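Local coordinates for protein yncA (Salmonella typhimurium, PDB 3DR6) that probably catalyses acetyl transfer from acetyl-CoA to an acceptor, as a member of the GNAT acetyltransferase family, at residues C[29-34]-C[87-92]; C[121-124]-C[129-132]. One frame throughout, in Å; residues are numbered along the deposited sequence.

Interaction 1. Residues C[29-34]-C[87-92]; sequences AAIWND and SVYVHP. With EDO (1,2-ethanediol), chain I.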
loop_
_atom_site.group_PDB
_atom_site.type_symbol
_atom_site.label_atom_id
_atom_site.label_comp_id
_atom_site.label_asym_id
_atom_site.label_seq_id
_atom_site.Cartn_x
_atom_site.Cartn_y
_atom_site.Cartn_z
ATOM N N ALA C 29 4.834 -8.403 -16.089
ATOM C CA ALA C 29 4.385 -8.402 -14.705
ATOM C C ALA C 29 5.085 -7.283 -13.914
ATOM O O ALA C 29 5.227 -7.354 -12.692
ATOM C CB ALA C 29 4.614 -9.798 -14.076
ATOM N N ALA C 30 5.518 -6.240 -14.622
ATOM C CA ALA C 30 6.227 -5.120 -14.000
ATOM C C ALA C 30 5.258 -4.104 -13.393
ATOM O O ALA C 30 5.648 -3.276 -12.567
ATOM C CB ALA C 30 7.178 -4.441 -15.010
ATOM N N ILE C 31 4.001 -4.153 -13.832
ATOM C CA ILE C 31 2.926 -3.385 -13.217
ATOM C C ILE C 31 1.744 -4.314 -13.060
ATOM O O ILE C 31 1.408 -5.061 -13.999
ATOM C CB ILE C 31 2.519 -2.114 -14.035
ATOM C CG1 ILE C 31 1.514 -1.275 -13.240
ATOM C CG2 ILE C 31 1.914 -2.468 -15.412
ATOM C CD1 ILE C 31 1.342 0.133 -13.783
ATOM N N TRP C 32 1.112 -4.288 -11.880
ATOM C CA TRP C 32 -0.008 -5.204 -11.644
ATOM C C TRP C 32 -1.359 -4.502 -11.877
ATOM O O TRP C 32 -2.217 -4.453 -10.999
ATOM C CB TRP C 32 0.090 -5.927 -10.268
ATOM C CG TRP C 32 1.362 -6.797 -10.125
ATOM C CD1 TRP C 32 2.311 -7.047 -11.101
ATOM C CD2 TRP C 32 1.822 -7.474 -8.945
ATOM N NE1 TRP C 32 3.330 -7.831 -10.588
ATOM C CE2 TRP C 32 3.046 -8.110 -9.271
ATOM C CE3 TRP C 32 1.303 -7.621 -7.641
ATOM C CZ2 TRP C 32 3.765 -8.878 -8.342
ATOM C CZ3 TRP C 32 2.020 -8.388 -6.721
ATOM C CH2 TRP C 32 3.237 -9.003 -7.076
ATOM N N ASN C 33 -1.502 -3.945 -13.082
ATOM C CA ASN C 33 -2.742 -3.409 -13.607
ATOM C C ASN C 33 -3.005 -4.152 -14.903
ATOM O O ASN C 33 -2.051 -4.601 -15.542
ATOM C CB ASN C 33 -2.600 -1.915 -13.935
ATOM C CG ASN C 33 -3.019 -0.999 -12.790
ATOM O OD1 ASN C 33 -2.588 0.165 -12.737
ATOM N ND2 ASN C 33 -3.873 -1.492 -11.893
ATOM N N ASP C 34 -4.273 -4.243 -15.307
ATOM C CA ASP C 34 -4.679 -5.126 -16.413
ATOM C C ASP C 34 -5.162 -4.465 -17.709
ATOM O O ASP C 34 -5.105 -5.089 -18.768
ATOM C CB ASP C 34 -5.749 -6.114 -15.937
ATOM C CG ASP C 34 -5.281 -6.962 -14.755
ATOM O OD1 ASP C 34 -4.108 -7.361 -14.729
ATOM O OD2 ASP C 34 -6.097 -7.231 -13.859
ATOM N N SER C 87 8.021 4.123 -9.864
ATOM C CA SER C 87 7.697 3.326 -11.021
ATOM C C SER C 87 8.688 3.740 -12.104
ATOM O O SER C 87 8.839 4.935 -12.403
ATOM C CB SER C 87 6.218 3.495 -11.420
ATOM O OG SER C 87 5.941 4.823 -11.890
ATOM N N VAL C 88 9.426 2.755 -12.605
ATOM C CA VAL C 88 10.406 2.972 -13.670
ATOM C C VAL C 88 10.105 1.964 -14.775
ATOM O O VAL C 88 10.139 0.740 -14.537
ATOM C CB VAL C 88 11.853 2.769 -13.145
ATOM C CG1 VAL C 88 12.851 2.859 -14.272
ATOM C CG2 VAL C 88 12.185 3.786 -12.064
ATOM N N TYR C 89 9.792 2.460 -15.968
ATOM C CA TYR C 89 9.460 1.573 -17.084
ATOM C C TYR C 89 10.298 1.942 -18.295
ATOM O O TYR C 89 10.335 3.098 -18.715
ATOM C CB TYR C 89 7.956 1.632 -17.410
ATOM C CG TYR C 89 7.060 1.289 -16.226
ATOM C CD1 TYR C 89 7.134 0.035 -15.614
ATOM C CD2 TYR C 89 6.153 2.220 -15.720
ATOM C CE1 TYR C 89 6.326 -0.286 -14.498
ATOM C CE2 TYR C 89 5.337 1.904 -14.623
ATOM C CZ TYR C 89 5.437 0.649 -14.028
ATOM O OH TYR C 89 4.650 0.323 -12.939
ATOM N N VAL C 90 10.982 0.949 -18.843
ATOM C CA VAL C 90 11.789 1.129 -20.036
ATOM C C VAL C 90 11.039 0.555 -21.263
ATOM O O VAL C 90 10.379 -0.485 -21.185
ATOM C CB VAL C 90 13.192 0.497 -19.830
ATOM C CG1 VAL C 90 14.030 0.546 -21.100
ATOM C CG2 VAL C 90 13.919 1.220 -18.658
ATOM N N HIS C 91 11.128 1.272 -22.381
ATOM C CA HIS C 91 10.458 0.881 -23.609
ATOM C C HIS C 91 11.078 -0.456 -24.053
ATOM O O HIS C 91 12.302 -0.621 -23.959
ATOM C CB HIS C 91 10.703 1.969 -24.643
ATOM C CG HIS C 91 9.982 1.749 -25.935
ATOM N ND1 HIS C 91 10.307 0.730 -26.804
ATOM C CD2 HIS C 91 8.961 2.426 -26.510
ATOM C CE1 HIS C 91 9.516 0.789 -27.863
ATOM N NE2 HIS C 91 8.697 1.816 -27.714
ATOM N N PRO C 92 10.263 -1.412 -24.560
ATOM C CA PRO C 92 10.865 -2.715 -24.856
ATOM C C PRO C 92 11.933 -2.730 -25.955
ATOM O O PRO C 92 12.668 -3.715 -26.069
ATOM C CB PRO C 92 9.650 -3.593 -25.247
ATOM C CG PRO C 92 8.680 -2.620 -25.783
ATOM C CD PRO C 92 8.825 -1.394 -24.895
HETATM C C1 EDO I . 13.992 -6.400 -22.926
HETATM O O1 EDO I . 13.611 -6.405 -21.559
HETATM C C2 EDO I . 13.033 -5.445 -23.602
HETATM O O2 EDO I . 12.379 -6.139 -24.664
#
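Tyr89 reaches from strand 83-90 to the loop 29-34 and meets Ala30 with the CE1 edge of its ring and Ile31 with its hydroxyl. The strand arrives through Ser87, whose backbone pairs with Ser70 of the neighbouring strand 64-73. Val88 then turns to the other side of the sheet and packs on Leu103 of helix 99-113, leaving Tyr89 to serve the side where helix 14-27 and the loop lie. With CG beside the backbone N (chi1 -57°), the Tyr89 ring extends to the loop across a CA-CA separation of 8.0 Å between Ala30 and Tyr89. The ring turns its edge at CE1 to Ala30 O, which lies in the ring plane 3.6 Å from Tyr89 CE1, an electrostatically suitable meeting of aromatic C-H and carbonyl oxygen. Ala30 CB adds a looser touch, and so small a residue lets the ring come close to the main chain. Beyond it, Tyr89 OH rests against Ile31 CB and CD1, each at 3.4 Å, in van der Waals contact. Ile31 crosses the tyrosine at about a right angle; its CG1, anti to the backbone N (chi1 -173°), carries CD1 along beside the hydroxyl. The branched isoleucine fits this buried place, where it also packs on Tyr21 and Ala24 of helix 14-27 and on Phe77 of the second subunit. Trp32 points away from the strand, and a bent hydrogen bond (N-H...O angle 133°) from its NE1 to Ala29 O, 2.9 Å long, links the two ends of residues 29-32. Past the strand, Pro92 O accepts a 2.8 Å hydrogen bond from O2 of an ethanediol, probably a crystallisation additive. A loop between the first two helices, lying over one of the two parallel central strands, is a feature of the GNAT fold, where it commonly helps to line the acceptor pocket, probably here too.

Interaction 2. Residues C[121-124]-C[129-132]; sequences AGIE and ASIR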
loop_
_atom_site.group_PDB
_atom_site.type_symbol
_atom_site.label_atom_id
_atom_site.label_comp_id
_atom_site.label_asym_id
_atom_site.label_seq_id
_atom_site.Cartn_x
_atom_site.Cartn_y
_atom_site.Cartn_z
ATOM N N ALA C 121 10.467 0.025 -3.530
ATOM C CA ALA C 121 10.245 -0.614 -4.800
ATOM C C ALA C 121 9.376 -1.854 -4.579
ATOM O O ALA C 121 9.623 -2.622 -3.657
ATOM C CB ALA C 121 11.603 -1.014 -5.423
ATOM N N GLY C 122 8.350 -2.025 -5.408
ATOM C CA GLY C 122 7.520 -3.240 -5.409
ATOM C C GLY C 122 7.948 -4.032 -6.635
ATOM O O GLY C 122 7.871 -3.533 -7.769
ATOM N N ILE C 123 8.451 -5.242 -6.410
ATOM C CA ILE C 123 9.101 -6.025 -7.452
ATOM C C ILE C 123 8.512 -7.439 -7.416
ATOM O O ILE C 123 8.356 -8.026 -6.335
ATOM C CB ILE C 123 10.661 -6.087 -7.209
ATOM C CG1 ILE C 123 11.289 -4.693 -7.098
ATOM C CG2 ILE C 123 11.347 -6.906 -8.307
ATOM C CD1 ILE C 123 12.741 -4.728 -6.560
ATOM N N GLU C 124 8.134 -7.985 -8.582
ATOM C CA GLU C 124 7.728 -9.402 -8.607
ATOM C C GLU C 124 8.902 -10.236 -8.092
ATOM O O GLU C 124 10.026 -10.034 -8.524
ATOM C CB GLU C 124 7.341 -9.859 -10.001
ATOM C CG GLU C 124 6.582 -11.187 -9.926
ATOM C CD GLU C 124 6.631 -11.978 -11.183
ATOM O OE1 GLU C 124 7.262 -11.522 -12.167
ATOM O OE2 GLU C 124 6.005 -13.070 -11.188
ATOM N N ALA C 129 16.802 -9.860 -11.885
ATOM C CA ALA C 129 17.507 -8.720 -12.495
ATOM C C ALA C 129 17.160 -7.404 -11.809
ATOM O O ALA C 129 18.045 -6.574 -11.566
ATOM C CB ALA C 129 17.204 -8.622 -13.985
ATOM N N SER C 130 15.867 -7.201 -11.533
ATOM C CA SER C 130 15.429 -5.987 -10.842
ATOM C C SER C 130 15.966 -5.939 -9.399
ATOM O O SER C 130 16.388 -4.884 -8.912
ATOM C CB SER C 130 13.899 -5.860 -10.869
ATOM O OG SER C 130 13.506 -4.656 -10.212
ATOM N N ILE C 131 15.960 -7.089 -8.729
ATOM C CA ILE C 131 16.515 -7.191 -7.386
ATOM C C ILE C 131 18.000 -6.789 -7.357
ATOM O O ILE C 131 18.429 -6.013 -6.497
ATOM C CB ILE C 131 16.242 -8.600 -6.807
ATOM C CG1 ILE C 131 14.714 -8.741 -6.615
ATOM C CG2 ILE C 131 17.030 -8.828 -5.500
ATOM C CD1 ILE C 131 14.237 -10.145 -6.233
ATOM N N ARG C 132 18.761 -7.295 -8.326
ATOM C CA ARG C 132 20.190 -6.944 -8.465
ATOM C C ARG C 132 20.402 -5.447 -8.703
ATOM O O ARG C 132 21.286 -4.826 -8.083
ATOM C CB ARG C 132 20.790 -7.781 -9.612
ATOM C CG ARG C 132 22.280 -7.613 -9.891
ATOM C CD ARG C 132 22.729 -8.605 -11.017
ATOM N NE ARG C 132 21.908 -9.828 -11.029
ATOM C CZ ARG C 132 21.158 -10.259 -12.051
ATOM N NH1 ARG C 132 20.432 -11.370 -11.922
ATOM N NH2 ARG C 132 21.136 -9.602 -13.209
#
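Residues 121-124 end strand 118-124 and, after a short connection, the chain turns back as the helix that contains 129-132; the two backbones come nearest at Ile123 and Ser130, whose CA atoms are 7.2 Å apart. A small residue on the helix suits so close an approach. Ser130 turns its CB toward the strand, and its OG, anti to the backbone N (chi1 -179°), lies against both branches of Ile123, with CG2 and CD1 of Ile123 each 3.7 Å from Ser130 OG. These are van der Waals contacts. The next residue, Ile131, leans in from the flank, its CG1 reaching Ile123 CG2 at 4.2 Å, so CG2 meets the serine and the isoleucine on adjoining sides. The branched, buried Ile123 packs between the sheet and the helix, also touching Met161 of strand 154-164 and His134. Asn127 OD1 accepts a hydrogen bond from Ser130 N near the start of helix 128-135. The strand, short connection and packed helix form the beta-alpha unit that follows the second of the central parallel strands in GNAT enzymes, beside which acetyl-CoA commonly binds.

In the fold
From the N terminus the chain passes through strand 5-8 and helix 14-27 into the loop 29-34, then helix 39-52 and the strands 56-61 and 64-73, before interaction 1 closes a 52-residue excursion at strand 83-90. Helix 99-113 leads to strand 118-124, where interaction 2 closes a far shorter loop of four residues. The two contacts follow in series, neither nested nor crossed. They are joined in space because strands 83-90 and 118-124 are parallel neighbours in the sheet, and because the loop also touches the second strand: Ala29 CB lies 3.7 Å from Glu124 OE1, and Trp32 CZ2 packs on Glu124 CG. Together they tie the first interhelical loop and helix 128-135 to the centre of the GNAT sheet.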